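Local coordinates for scaffolding protein (Clostridium cellulolyticum, PDB 1G43) that probably binds crystalline cellulose through its family IIIa carbohydrate-binding module, a calcium-containing beta-sandwich that would attach the cellulosome scaffold to its substrate, at residues S7-N12 with R25-N30; N12-A17 with Y134-S139; K42-Y47 with S147-G152; Y64-N69 with S105-G110; K76-F81 with A98-A103. All coordinates share one frame; numbering follows the deposited sequence.

Contact 1: S7-N12 with R25-N30; sequences SVQFNN and RFKVTN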
# COMPACT_ATOMS: atom_id res chain seq x y z
N SER A 7 3.81 -1.76 12.19
CA SER A 7 3.74 -0.32 12.18
C SER A 7 3.93 0.03 10.70
O SER A 7 4.66 -0.67 10.00
CB SER A 7 4.91 0.23 13.01
OG SER A 7 5.10 1.64 12.83
N VAL A 8 3.31 1.10 10.21
CA VAL A 8 3.51 1.43 8.79
C VAL A 8 3.76 2.91 8.47
O VAL A 8 3.11 3.79 9.02
CB VAL A 8 2.31 0.98 7.94
CG1 VAL A 8 2.56 1.37 6.46
CG2 VAL A 8 2.09 -0.52 8.09
N GLN A 9 4.72 3.17 7.60
CA GLN A 9 4.99 4.54 7.18
C GLN A 9 4.66 4.66 5.70
O GLN A 9 4.70 3.67 4.96
CB GLN A 9 6.43 4.92 7.44
CG GLN A 9 6.65 5.41 8.85
CD GLN A 9 8.06 5.90 9.05
OE1 GLN A 9 9.03 5.17 8.86
NE2 GLN A 9 8.18 7.16 9.42
N PHE A 10 4.36 5.88 5.28
CA PHE A 10 3.94 6.12 3.92
C PHE A 10 4.56 7.37 3.30
O PHE A 10 5.01 8.25 4.01
CB PHE A 10 2.41 6.23 3.95
CG PHE A 10 1.78 6.70 2.68
CD1 PHE A 10 1.34 5.81 1.73
CD2 PHE A 10 1.60 8.05 2.45
CE1 PHE A 10 0.71 6.24 0.55
CE2 PHE A 10 0.99 8.50 1.29
CZ PHE A 10 0.54 7.60 0.34
N ASN A 11 4.58 7.43 1.96
CA ASN A 11 5.09 8.58 1.21
C ASN A 11 4.69 8.38 -0.25
O ASN A 11 4.47 7.24 -0.67
CB ASN A 11 6.63 8.75 1.37
CG ASN A 11 7.47 8.25 0.16
OD1 ASN A 11 7.32 8.72 -0.98
ND2 ASN A 11 8.38 7.32 0.42
N ASN A 12 4.52 9.47 -0.99
CA ASN A 12 4.19 9.38 -2.41
C ASN A 12 5.07 10.38 -3.18
O ASN A 12 4.67 10.92 -4.21
CB ASN A 12 2.71 9.67 -2.67
CG ASN A 12 2.25 10.95 -2.01
OD1 ASN A 12 3.06 11.82 -1.68
ND2 ASN A 12 0.94 11.07 -1.83
N ARG A 25 3.88 4.30 -1.45
CA ARG A 25 5.06 3.59 -0.95
C ARG A 25 4.93 3.34 0.52
O ARG A 25 4.59 4.23 1.28
CB ARG A 25 6.31 4.41 -1.26
CG ARG A 25 6.44 4.66 -2.76
CD ARG A 25 7.31 5.84 -3.02
NE ARG A 25 7.53 6.06 -4.44
CZ ARG A 25 8.21 7.09 -4.92
NH1 ARG A 25 8.73 7.98 -4.10
NH2 ARG A 25 8.37 7.22 -6.23
N PHE A 26 5.22 2.12 0.94
CA PHE A 26 5.08 1.76 2.34
C PHE A 26 6.34 1.17 2.95
O PHE A 26 7.06 0.42 2.29
CB PHE A 26 3.98 0.71 2.53
CG PHE A 26 2.73 0.98 1.77
CD1 PHE A 26 2.62 0.62 0.43
CD2 PHE A 26 1.64 1.58 2.40
CE1 PHE A 26 1.43 0.85 -0.27
CE2 PHE A 26 0.46 1.81 1.70
CZ PHE A 26 0.34 1.45 0.37
N LYS A 27 6.58 1.51 4.20
CA LYS A 27 7.70 0.91 4.93
C LYS A 27 6.96 0.23 6.08
O LYS A 27 6.45 0.88 6.97
CB LYS A 27 8.69 1.95 5.44
CG LYS A 27 10.10 1.36 5.58
CD LYS A 27 11.07 2.27 6.33
CE LYS A 27 11.77 3.24 5.37
NZ LYS A 27 12.48 2.51 4.23
N VAL A 28 6.84 -1.09 6.00
CA VAL A 28 6.12 -1.88 6.99
C VAL A 28 7.09 -2.52 7.98
O VAL A 28 8.06 -3.19 7.59
CB VAL A 28 5.28 -2.99 6.29
CG1 VAL A 28 4.64 -3.89 7.33
CG2 VAL A 28 4.19 -2.36 5.42
N THR A 29 6.84 -2.29 9.27
CA THR A 29 7.68 -2.84 10.32
C THR A 29 6.96 -3.87 11.18
O THR A 29 5.87 -3.61 11.71
CB THR A 29 8.21 -1.76 11.23
OG1 THR A 29 9.05 -0.89 10.48
CG2 THR A 29 9.01 -2.37 12.37
N ASN A 30 7.59 -5.03 11.31
CA ASN A 30 7.06 -6.13 12.10
C ASN A 30 7.31 -5.78 13.56
O ASN A 30 8.43 -5.84 14.04
CB ASN A 30 7.79 -7.43 11.73
CG ASN A 30 7.21 -8.68 12.42
OD1 ASN A 30 6.45 -8.60 13.39
ND2 ASN A 30 7.60 -9.84 11.92
O HOH W 1 7.28 1.07 9.62
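Six backbone hydrogen bonds tie strand 7-11 to strand 25-30; the segment axes lie 4.7 Å apart and run antiparallel. They leave from the pairs Ser7-Thr29, Gln9-Lys27 and Asn11-Arg25. Thr29 N to Ser7 O is short and almost straight (2.8 Å, N-H...O 178°), whereas Asn11 N to Arg25 O stretches to 3.3 Å at 140°, so the ladder slackens toward Asn11.

On the face carrying Val8, Phe10, Phe26 and Val28 the side chains are buried. Phe10 turns an edge toward the face of Phe26 in an offset edge-to-face pair, planes 63° apart and centroids 6.0 Å apart. Val8 CG2 lies beside Val28 CG2 at 3.9 Å, both methyls anti to their own carbonyl carbons, while CG1 of Val8 comes to the edge of the Phe26 ring.

The other face is polar. Arg25 extends from CG to NE across the Asn11 amide, its CD 3.5 Å from Asn11 OD1, which is itself hydrogen-bonded to Gly13 N. A water donates to Lys27 O at 2.8 Å and more weakly to Ser7 O, and also bonds Thr29 OG1, whose protein partner is Ser111 OG.

Further out, Leu43 and Tyr45 of strand 41-47 pack against the apolar face. The chemistry therefore splits by face: aromatic and aliphatic groups fill the sandwich interior, while polar groups, most of them partly exposed, occupy the other face, where Tyr140 touches Asn11 and Lys27.

Contact 2: N12-A17 with Y134-S139; sequences NGSSPA and YTAAGS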
# COMPACT_ATOMS: atom_id res chain seq x y z
N ASN A 12 4.52 9.47 -0.99
CA ASN A 12 4.19 9.38 -2.41
C ASN A 12 5.07 10.38 -3.18
O ASN A 12 4.67 10.92 -4.21
CB ASN A 12 2.71 9.67 -2.67
CG ASN A 12 2.25 10.95 -2.01
OD1 ASN A 12 3.06 11.82 -1.68
ND2 ASN A 12 0.94 11.07 -1.83
N GLY A 13 6.27 10.62 -2.69
CA GLY A 13 7.17 11.56 -3.35
C GLY A 13 6.47 12.87 -3.64
O GLY A 13 6.70 13.50 -4.69
N SER A 14 5.60 13.27 -2.72
CA SER A 14 4.84 14.50 -2.83
C SER A 14 4.30 14.73 -4.26
O SER A 14 4.67 15.71 -4.91
CB SER A 14 5.72 15.68 -2.38
OG SER A 14 4.91 16.84 -2.16
N SER A 15 3.43 13.84 -4.72
CA SER A 15 2.83 13.94 -6.06
C SER A 15 1.81 15.08 -6.09
O SER A 15 1.17 15.38 -5.08
CB SER A 15 2.13 12.62 -6.45
OG SER A 15 1.18 12.23 -5.45
N PRO A 16 1.64 15.72 -7.26
CA PRO A 16 0.71 16.84 -7.48
C PRO A 16 -0.72 16.34 -7.42
O PRO A 16 -1.00 15.23 -7.86
CB PRO A 16 1.05 17.32 -8.89
CG PRO A 16 2.37 16.61 -9.24
CD PRO A 16 2.27 15.31 -8.53
N ALA A 17 -1.62 17.19 -6.90
CA ALA A 17 -3.03 16.85 -6.77
C ALA A 17 -3.60 16.31 -8.08
O ALA A 17 -4.40 15.37 -8.10
CB ALA A 17 -3.83 18.08 -6.33
N TYR A 134 -5.23 10.18 0.21
CA TYR A 134 -4.25 11.11 -0.31
C TYR A 134 -3.78 12.24 0.56
O TYR A 134 -4.54 12.94 1.22
CB TYR A 134 -4.72 11.71 -1.65
CG TYR A 134 -3.74 12.74 -2.24
CD1 TYR A 134 -2.53 12.35 -2.80
CD2 TYR A 134 -4.00 14.12 -2.14
CE1 TYR A 134 -1.58 13.31 -3.25
CE2 TYR A 134 -3.06 15.08 -2.58
CZ TYR A 134 -1.86 14.67 -3.13
OH TYR A 134 -0.94 15.59 -3.53
N THR A 135 -2.47 12.40 0.56
CA THR A 135 -1.80 13.49 1.23
C THR A 135 -0.43 13.60 0.60
O THR A 135 0.25 12.60 0.36
CB THR A 135 -1.67 13.30 2.74
OG1 THR A 135 -1.18 14.52 3.30
CG2 THR A 135 -0.71 12.19 3.09
N ALA A 136 -0.02 14.82 0.29
CA ALA A 136 1.29 15.03 -0.31
C ALA A 136 2.31 14.78 0.77
O ALA A 136 2.42 15.55 1.71
CB ALA A 136 1.40 16.44 -0.84
N ALA A 137 3.03 13.67 0.65
CA ALA A 137 4.05 13.28 1.61
C ALA A 137 5.31 13.00 0.80
O ALA A 137 5.37 12.05 0.01
CB ALA A 137 3.62 12.04 2.33
N GLY A 138 6.32 13.84 1.02
CA GLY A 138 7.55 13.71 0.28
C GLY A 138 8.53 12.78 0.93
O GLY A 138 9.46 12.30 0.28
N SER A 139 8.34 12.52 2.22
CA SER A 139 9.22 11.61 2.95
C SER A 139 8.34 10.65 3.74
O SER A 139 7.18 10.94 3.97
CB SER A 139 10.12 12.41 3.87
OG SER A 139 9.33 13.23 4.73
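Asn12 folds its CG in between its own backbone N and carbonyl carbon (chi1 51°), which turns the amide toward 134-139, where both ends of it bond to the backbone. OD1 accepts from Ala137 N at 3.0 Å, and ND2 donates to Thr135 O at 2.8 Å. The second bond is bent, with the donor above the carbonyl plane of Thr135. Together they fix the rotation of the amide and satisfy two buried polar atoms.

Tyr134 sends its ring out with CG anti to the backbone N (chi1 178°), and Tyr134 OH donates to Ser15 O at 2.6 Å, the acceptor lying in the ring plane at the edge. The amide of Asn12 stands near the same ring, ND2 3.7 Å from CE1, with the two planes 32° apart. Beside it, Ser15 OG also approaches CE1, while its hydrogen bond is to Gln128 NE2.

Ala137 O takes two backbone donors. Asn12 N lies in its carbonyl plane at 2.9 Å; Ser14 N, at 3.0 Å, comes in from well above that plane. Ser14 CB then rests against Gly138 CA at 3.8 Å.

Neither segment is helix or strand. Two irregular loops of the beta-sandwich are joined here, the turn of hairpin 6-11/18-30 and the long loop leading into strand 147-150, with the Asn12 side-chain amide pairing with the backbone of Thr135 and Ala137 much as a strand neighbour would.

Contact 3: K42-Y47 with S147-G152; sequences KLRYYY and SAFVGG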
# COMPACT_ATOMS: atom_id res chain seq x y z
N LYS A 42 -1.58 -7.64 3.73
CA LYS A 42 -2.28 -6.87 2.69
C LYS A 42 -2.18 -5.38 3.05
O LYS A 42 -2.11 -5.00 4.22
CB LYS A 42 -3.75 -7.24 2.57
CG LYS A 42 -4.01 -8.65 2.06
CD LYS A 42 -3.32 -8.88 0.75
CE LYS A 42 -3.62 -10.28 0.26
NZ LYS A 42 -3.08 -11.33 1.15
N LEU A 43 -2.15 -4.54 2.03
CA LEU A 43 -2.08 -3.11 2.22
C LEU A 43 -3.18 -2.51 1.34
O LEU A 43 -3.42 -3.00 0.23
CB LEU A 43 -0.68 -2.60 1.82
CG LEU A 43 0.44 -2.94 2.81
CD1 LEU A 43 1.79 -2.90 2.15
CD2 LEU A 43 0.39 -1.97 3.98
N ARG A 44 -3.84 -1.47 1.83
CA ARG A 44 -4.90 -0.82 1.08
C ARG A 44 -4.75 0.70 0.95
O ARG A 44 -4.34 1.38 1.89
CB ARG A 44 -6.24 -1.11 1.72
CG ARG A 44 -6.64 -2.55 1.72
CD ARG A 44 -8.04 -2.64 2.24
NE ARG A 44 -8.61 -3.95 2.07
CZ ARG A 44 -9.71 -4.35 2.70
NH1 ARG A 44 -10.33 -3.51 3.52
NH2 ARG A 44 -10.18 -5.58 2.53
N TYR A 45 -5.13 1.23 -0.21
CA TYR A 45 -5.05 2.67 -0.50
C TYR A 45 -6.38 3.09 -1.11
O TYR A 45 -6.68 2.73 -2.23
CB TYR A 45 -3.91 2.95 -1.49
CG TYR A 45 -3.70 4.42 -1.80
CD1 TYR A 45 -2.85 5.19 -1.03
CD2 TYR A 45 -4.40 5.05 -2.83
CE1 TYR A 45 -2.70 6.56 -1.25
CE2 TYR A 45 -4.25 6.42 -3.07
CZ TYR A 45 -3.40 7.17 -2.27
OH TYR A 45 -3.29 8.53 -2.44
N TYR A 46 -7.14 3.90 -0.38
CA TYR A 46 -8.46 4.32 -0.84
C TYR A 46 -8.52 5.59 -1.69
O TYR A 46 -7.91 6.59 -1.37
CB TYR A 46 -9.37 4.43 0.38
CG TYR A 46 -9.63 3.09 1.06
CD1 TYR A 46 -8.70 2.52 1.93
CD2 TYR A 46 -10.82 2.41 0.83
CE1 TYR A 46 -8.95 1.30 2.56
CE2 TYR A 46 -11.09 1.20 1.45
CZ TYR A 46 -10.15 0.64 2.32
OH TYR A 46 -10.46 -0.55 2.94
N TYR A 47 -9.29 5.57 -2.78
CA TYR A 47 -9.38 6.72 -3.67
C TYR A 47 -10.68 6.83 -4.43
O TYR A 47 -11.53 5.93 -4.36
CB TYR A 47 -8.26 6.66 -4.72
CG TYR A 47 -8.36 5.44 -5.62
CD1 TYR A 47 -8.05 4.17 -5.14
CD2 TYR A 47 -8.77 5.55 -6.95
CE1 TYR A 47 -8.14 3.05 -5.93
CE2 TYR A 47 -8.86 4.42 -7.78
CZ TYR A 47 -8.53 3.16 -7.25
OH TYR A 47 -8.55 2.03 -8.01
N SER A 147 -4.30 1.41 5.12
CA SER A 147 -4.46 0.29 6.03
C SER A 147 -3.61 -0.90 5.70
O SER A 147 -3.23 -1.13 4.55
CB SER A 147 -5.90 -0.14 6.04
OG SER A 147 -6.36 -0.18 4.71
N ALA A 148 -3.31 -1.65 6.75
CA ALA A 148 -2.52 -2.84 6.67
C ALA A 148 -3.27 -3.91 7.43
O ALA A 148 -3.70 -3.68 8.57
CB ALA A 148 -1.16 -2.62 7.29
N PHE A 149 -3.45 -5.06 6.77
CA PHE A 149 -4.14 -6.21 7.33
C PHE A 149 -3.19 -7.38 7.41
O PHE A 149 -2.42 -7.63 6.49
CB PHE A 149 -5.30 -6.66 6.44
CG PHE A 149 -6.43 -5.68 6.39
CD1 PHE A 149 -6.36 -4.56 5.59
CD2 PHE A 149 -7.56 -5.89 7.16
CE1 PHE A 149 -7.40 -3.64 5.56
CE2 PHE A 149 -8.61 -4.98 7.13
CZ PHE A 149 -8.51 -3.84 6.32
N VAL A 150 -3.25 -8.08 8.53
CA VAL A 150 -2.41 -9.25 8.70
C VAL A 150 -3.34 -10.41 8.93
O VAL A 150 -4.16 -10.39 9.87
CB VAL A 150 -1.50 -9.08 9.90
CG1 VAL A 150 -0.86 -10.40 10.24
CG2 VAL A 150 -0.44 -8.03 9.56
N GLY A 151 -3.25 -11.40 8.04
CA GLY A 151 -4.12 -12.56 8.17
C GLY A 151 -5.61 -12.23 8.10
O GLY A 151 -6.44 -13.01 8.57
N GLY A 152 -5.97 -11.09 7.53
CA GLY A 152 -7.39 -10.78 7.44
C GLY A 152 -7.93 -9.84 8.49
O GLY A 152 -9.10 -9.50 8.45
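Arg44 and Ser147 meet in the tight part of this contact, where Ser147 OG presses to 3.1 Å from Arg44 CB. The serine hydroxyl sits between backbone N and carbonyl carbon (chi1 44°), a torsion that directs it across to the neighbouring strand, where it also lies in plane at the Tyr46 ring edge. Arg44 N bonds to Ser147 O at 2.8 Å, and the return bond from Ser147 N to Arg44 O is 3.2 Å. Lys42 and Phe149 form a second hydrogen-bonded pair.

Leu43 and Ala148 form the non-hydrogen-bonded pair on the buried face, with Leu43 CD2 3.7 Å from Ala148 CB; Phe26 and Val28 of the facing sheet cover this leucine. These strands are neighbours in the antiparallel five-stranded sheet of the sandwich, 41-47 central and 147-150 beside it, their segment axes inclined at 156°.

On the face shared with Ser147 the packing loosens outward, and Arg44, Lys42 and Phe149 are partly exposed. Arg44 extends from CG to NE, and Phe149 CZ and CE1 lie over one guanidinium face: CD comes to 3.5 Å from CE1 and NH1 to 3.4 Å from CZ. Guanidinium and ring planes are 50° apart, so no parallel stack forms. NH1 also donates to Tyr46 OH at 3.0 Å, and NE has a long, weak ion pair with Glu96. Lys42 bends away, NZ making a weak hydrogen bond to Ala39 O.

Contact 4: Y64-N69 with S105-G110; sequences YMSGSN and SLPAGG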
# COMPACT_ATOMS: atom_id res chain seq x y z
N TYR A 64 13.70 -6.51 1.60
CA TYR A 64 13.91 -6.61 3.04
C TYR A 64 15.08 -7.51 3.44
O TYR A 64 15.58 -8.32 2.67
CB TYR A 64 12.63 -7.08 3.74
CG TYR A 64 12.26 -8.51 3.43
CD1 TYR A 64 12.74 -9.56 4.22
CD2 TYR A 64 11.44 -8.82 2.36
CE1 TYR A 64 12.41 -10.89 3.93
CE2 TYR A 64 11.11 -10.12 2.07
CZ TYR A 64 11.59 -11.16 2.86
OH TYR A 64 11.22 -12.46 2.59
N MET A 65 15.51 -7.33 4.68
CA MET A 65 16.61 -8.05 5.27
C MET A 65 16.13 -9.27 6.01
O MET A 65 15.20 -9.21 6.81
CB MET A 65 17.34 -7.13 6.25
CG MET A 65 18.08 -6.02 5.53
SD MET A 65 19.53 -6.74 4.76
CE MET A 65 20.63 -6.65 6.26
N SER A 66 16.75 -10.41 5.69
CA SER A 66 16.43 -11.69 6.32
C SER A 66 17.79 -12.06 6.91
O SER A 66 18.70 -12.46 6.18
CB SER A 66 16.01 -12.71 5.26
OG SER A 66 15.13 -13.69 5.78
N GLY A 67 17.95 -11.89 8.22
CA GLY A 67 19.24 -12.22 8.81
C GLY A 67 20.20 -11.21 8.23
O GLY A 67 19.98 -10.01 8.38
N SER A 68 21.25 -11.67 7.55
CA SER A 68 22.21 -10.76 6.94
C SER A 68 22.22 -10.82 5.40
O SER A 68 23.18 -10.36 4.77
CB SER A 68 23.64 -11.02 7.49
OG SER A 68 24.24 -12.20 6.96
N ASN A 69 21.15 -11.35 4.80
CA ASN A 69 21.00 -11.45 3.34
C ASN A 69 19.90 -10.46 2.87
O ASN A 69 18.78 -10.47 3.41
CB ASN A 69 20.50 -12.84 2.93
CG ASN A 69 21.19 -13.97 3.67
OD1 ASN A 69 22.39 -14.22 3.47
ND2 ASN A 69 20.44 -14.66 4.53
N SER A 105 9.43 -14.52 4.79
CA SER A 105 8.90 -14.21 6.12
C SER A 105 9.64 -12.98 6.63
O SER A 105 10.85 -12.86 6.49
CB SER A 105 9.10 -15.39 7.08
OG SER A 105 7.97 -15.59 7.93
N LEU A 106 8.89 -12.05 7.19
CA LEU A 106 9.49 -10.84 7.71
C LEU A 106 9.84 -11.13 9.17
O LEU A 106 8.98 -11.44 9.98
CB LEU A 106 8.52 -9.67 7.61
CG LEU A 106 9.04 -8.29 8.05
CD1 LEU A 106 10.16 -7.79 7.10
CD2 LEU A 106 7.87 -7.33 8.05
N PRO A 107 11.12 -11.05 9.51
CA PRO A 107 11.52 -11.33 10.89
C PRO A 107 11.05 -10.28 11.90
O PRO A 107 10.93 -9.09 11.58
CB PRO A 107 13.05 -11.37 10.81
CG PRO A 107 13.34 -11.54 9.29
CD PRO A 107 12.28 -10.69 8.68
N ALA A 108 10.79 -10.74 13.12
CA ALA A 108 10.37 -9.87 14.22
C ALA A 108 11.28 -8.64 14.22
O ALA A 108 12.50 -8.76 14.17
CB ALA A 108 10.48 -10.64 15.56
N GLY A 109 10.67 -7.46 14.28
CA GLY A 109 11.45 -6.23 14.25
C GLY A 109 12.00 -5.89 12.87
O GLY A 109 12.71 -4.90 12.73
N GLY A 110 11.70 -6.71 11.86
CA GLY A 110 12.18 -6.42 10.51
C GLY A 110 11.31 -5.40 9.74
O GLY A 110 10.18 -5.08 10.14
O HOH W 2 12.60 -15.23 4.47
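Tyr64 reaches across to Ser105 and Leu106 at one end of the beta-sandwich, where the starts of two beta turns, Ser66 and Pro107, come together: a type II' turn from Ser66 to Asn69, closing the hairpin of strands 55-66 and 69-72, and a type II turn from Pro107 to Gly110. The packing is sparse, with 203 Å² buried, and Ser66 CA and Pro107 CA, the closest pair of CA atoms, are 6.7 Å apart.

Tyr64 CB meets Leu106 CD1 at 4.2 Å. CG stands between the backbone N and the carbonyl carbon (chi1 68°), and that torsion points the ring past Leu106 toward Ser105. One side of the ring then passes the Ser105 carbonyl, CE1 at 3.6 Å from Ser105 O, which approaches obliquely. At the tip, OH is 3.5 Å from Ser105 N, but its hydrogen bond goes to Ala103 O, just before the segment. Leu38 touches both Tyr64 and Leu106, extending the apolar patch at the root of the tyrosine.

Pro107 makes the second bridge. Its CD packs 3.8 Å from Met65 O, while CG faces Ser66 CA. Direct polar bonding between the segments is absent from this geometry; a water takes its place, accepting from Ser105 N and bonding to Ser66 OG. Both bonds are long: 3.3 Å from the water to Ser105 N and 3.2 Å from the water to Ser66 OG.

Contact 5: K76-F81 with A98-A103; sequences KVTGSF and ALNSDA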
# COMPACT_ATOMS: atom_id res chain seq x y z
N LYS A 76 7.58 -10.09 -6.58
CA LYS A 76 6.57 -10.83 -5.83
C LYS A 76 5.36 -10.04 -5.36
O LYS A 76 4.48 -10.58 -4.69
CB LYS A 76 7.18 -11.47 -4.59
CG LYS A 76 7.66 -12.87 -4.82
CD LYS A 76 9.08 -12.92 -5.27
CE LYS A 76 9.44 -14.34 -5.68
NZ LYS A 76 10.89 -14.54 -5.55
N VAL A 77 5.30 -8.77 -5.70
CA VAL A 77 4.19 -7.93 -5.28
C VAL A 77 3.09 -7.83 -6.33
O VAL A 77 3.37 -7.73 -7.51
CB VAL A 77 4.73 -6.54 -4.91
CG1 VAL A 77 3.60 -5.61 -4.48
CG2 VAL A 77 5.77 -6.70 -3.83
N THR A 78 1.84 -7.88 -5.91
CA THR A 78 0.75 -7.76 -6.86
C THR A 78 -0.20 -6.67 -6.36
O THR A 78 -0.25 -6.38 -5.14
CB THR A 78 -0.06 -9.08 -7.01
OG1 THR A 78 -0.75 -9.38 -5.79
CG2 THR A 78 0.86 -10.22 -7.36
N GLY A 79 -0.94 -6.08 -7.30
CA GLY A 79 -1.87 -5.02 -6.97
C GLY A 79 -3.24 -5.36 -7.52
O GLY A 79 -3.34 -5.96 -8.58
N SER A 80 -4.29 -4.99 -6.80
CA SER A 80 -5.66 -5.25 -7.22
C SER A 80 -6.52 -4.03 -6.97
O SER A 80 -6.29 -3.31 -6.01
CB SER A 80 -6.27 -6.41 -6.45
OG SER A 80 -5.68 -7.61 -6.87
N PHE A 81 -7.52 -3.83 -7.82
CA PHE A 81 -8.41 -2.70 -7.68
C PHE A 81 -9.85 -3.16 -7.48
O PHE A 81 -10.46 -3.78 -8.36
CB PHE A 81 -8.25 -1.81 -8.89
CG PHE A 81 -6.86 -1.28 -9.05
CD1 PHE A 81 -6.38 -0.27 -8.20
CD2 PHE A 81 -6.02 -1.77 -10.05
CE1 PHE A 81 -5.10 0.24 -8.35
CE2 PHE A 81 -4.73 -1.26 -10.21
CZ PHE A 81 -4.27 -0.25 -9.36
N ALA A 98 -0.61 -6.91 -2.35
CA ALA A 98 -0.39 -8.20 -1.70
C ALA A 98 0.91 -8.77 -2.19
O ALA A 98 1.51 -8.23 -3.10
CB ALA A 98 -1.51 -9.14 -2.02
N LEU A 99 1.36 -9.87 -1.58
CA LEU A 99 2.60 -10.52 -1.98
C LEU A 99 2.37 -12.01 -2.21
O LEU A 99 1.56 -12.63 -1.51
CB LEU A 99 3.70 -10.31 -0.93
CG LEU A 99 4.10 -8.86 -0.65
CD1 LEU A 99 3.29 -8.34 0.51
CD2 LEU A 99 5.55 -8.76 -0.30
N ASN A 100 3.04 -12.58 -3.20
CA ASN A 100 2.86 -14.00 -3.52
C ASN A 100 3.21 -14.95 -2.35
O ASN A 100 3.90 -14.59 -1.39
CB ASN A 100 3.68 -14.39 -4.75
CG ASN A 100 3.32 -13.57 -5.99
OD1 ASN A 100 2.14 -13.27 -6.23
ND2 ASN A 100 4.34 -13.22 -6.80
N SER A 101 2.74 -16.17 -2.46
CA SER A 101 2.93 -17.19 -1.44
C SER A 101 4.37 -17.40 -0.97
O SER A 101 4.61 -17.77 0.19
CB SER A 101 2.36 -18.51 -1.95
OG SER A 101 3.05 -18.93 -3.12
N ASP A 102 5.34 -17.15 -1.84
CA ASP A 102 6.72 -17.36 -1.47
C ASP A 102 7.54 -16.10 -1.27
O ASP A 102 8.78 -16.14 -1.32
CB ASP A 102 7.39 -18.29 -2.51
CG ASP A 102 7.42 -17.69 -3.92
OD1 ASP A 102 6.49 -16.90 -4.31
OD2 ASP A 102 8.38 -18.01 -4.64
N ALA A 103 6.87 -14.98 -1.04
CA ALA A 103 7.59 -13.73 -0.83
C ALA A 103 8.65 -13.94 0.26
O ALA A 103 9.78 -13.43 0.15
CB ALA A 103 6.61 -12.64 -0.41
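Three backbone hydrogen bonds, all 2.9 Å, join the segments: Thr78 N to Ala98 O, Ala98 N to Thr78 O, and Asn100 N to Lys76 O. The first two are nearly straight (173° and 170° at the hydrogen) and make Thr78-Ala98 a hydrogen-bonded antiparallel pair. The third carries the pairing one step past the end of strand 91-99, into the type I turn from Asn100 to Ala103.

Side chains add mostly van der Waals contact. Asn100 has CG anti to its carbonyl carbon (chi1 -58°), which swings the amide back over the Lys76 backbone and against the Thr78 methyl: OD1 touches Thr78 CG2 at 3.5 Å, and ND2 lies 3.4 Å from Lys76 CA. Lys76 bends at chi2 and crosses the turn at about a right angle to Asn100 and Asp102. Its CG packs on Ala103 CA at 4.1 Å, and its NZ stays 4.4 Å from Asp102 OD2, beyond a salt bridge, so any attraction there is probably a modest electrostatic one.

On the buried face Val77 and Leu99 form the non-hydrogen-bonded pair and lie side by side, CG2 of the valine 4.1 Å from CD2 of the leucine.

The hairpin of strands 77-88 and 91-99 forms one edge of the five-stranded sheet. Cys59 and Ala62 of strand 55-66, in the facing sheet, pack on Val77, and on the other side of strand 91-99 Lys42 of strand 41-47 touches Ala98.

In the fold
Contacts 1, 3 and 5 are strand pairings with regular backbone ladders; contact 2 joins loops by backbone and side-chain hydrogen bonds, contact 4 joins turns by packing and a water. The apolar faces of contacts 1 and 3, in opposing sheets, form the core and meet there: Phe10 CZ is 3.8 Å from Tyr45 CE1. Contacts 2 and 4 lie farther out, contact 2 with mostly exposed residues. Contacts 3 and 5 share one sheet through neighbouring strands 41-47 and 91-99. Contact 2 continues contact 1 through Asn12, trading apolar packing for amide bonding. Contact 4, whose centre is about 19 Å from the chain centre, is joined to contact 1 by Asn30 and to contact 5 by Tyr64 OH and Ala103 O.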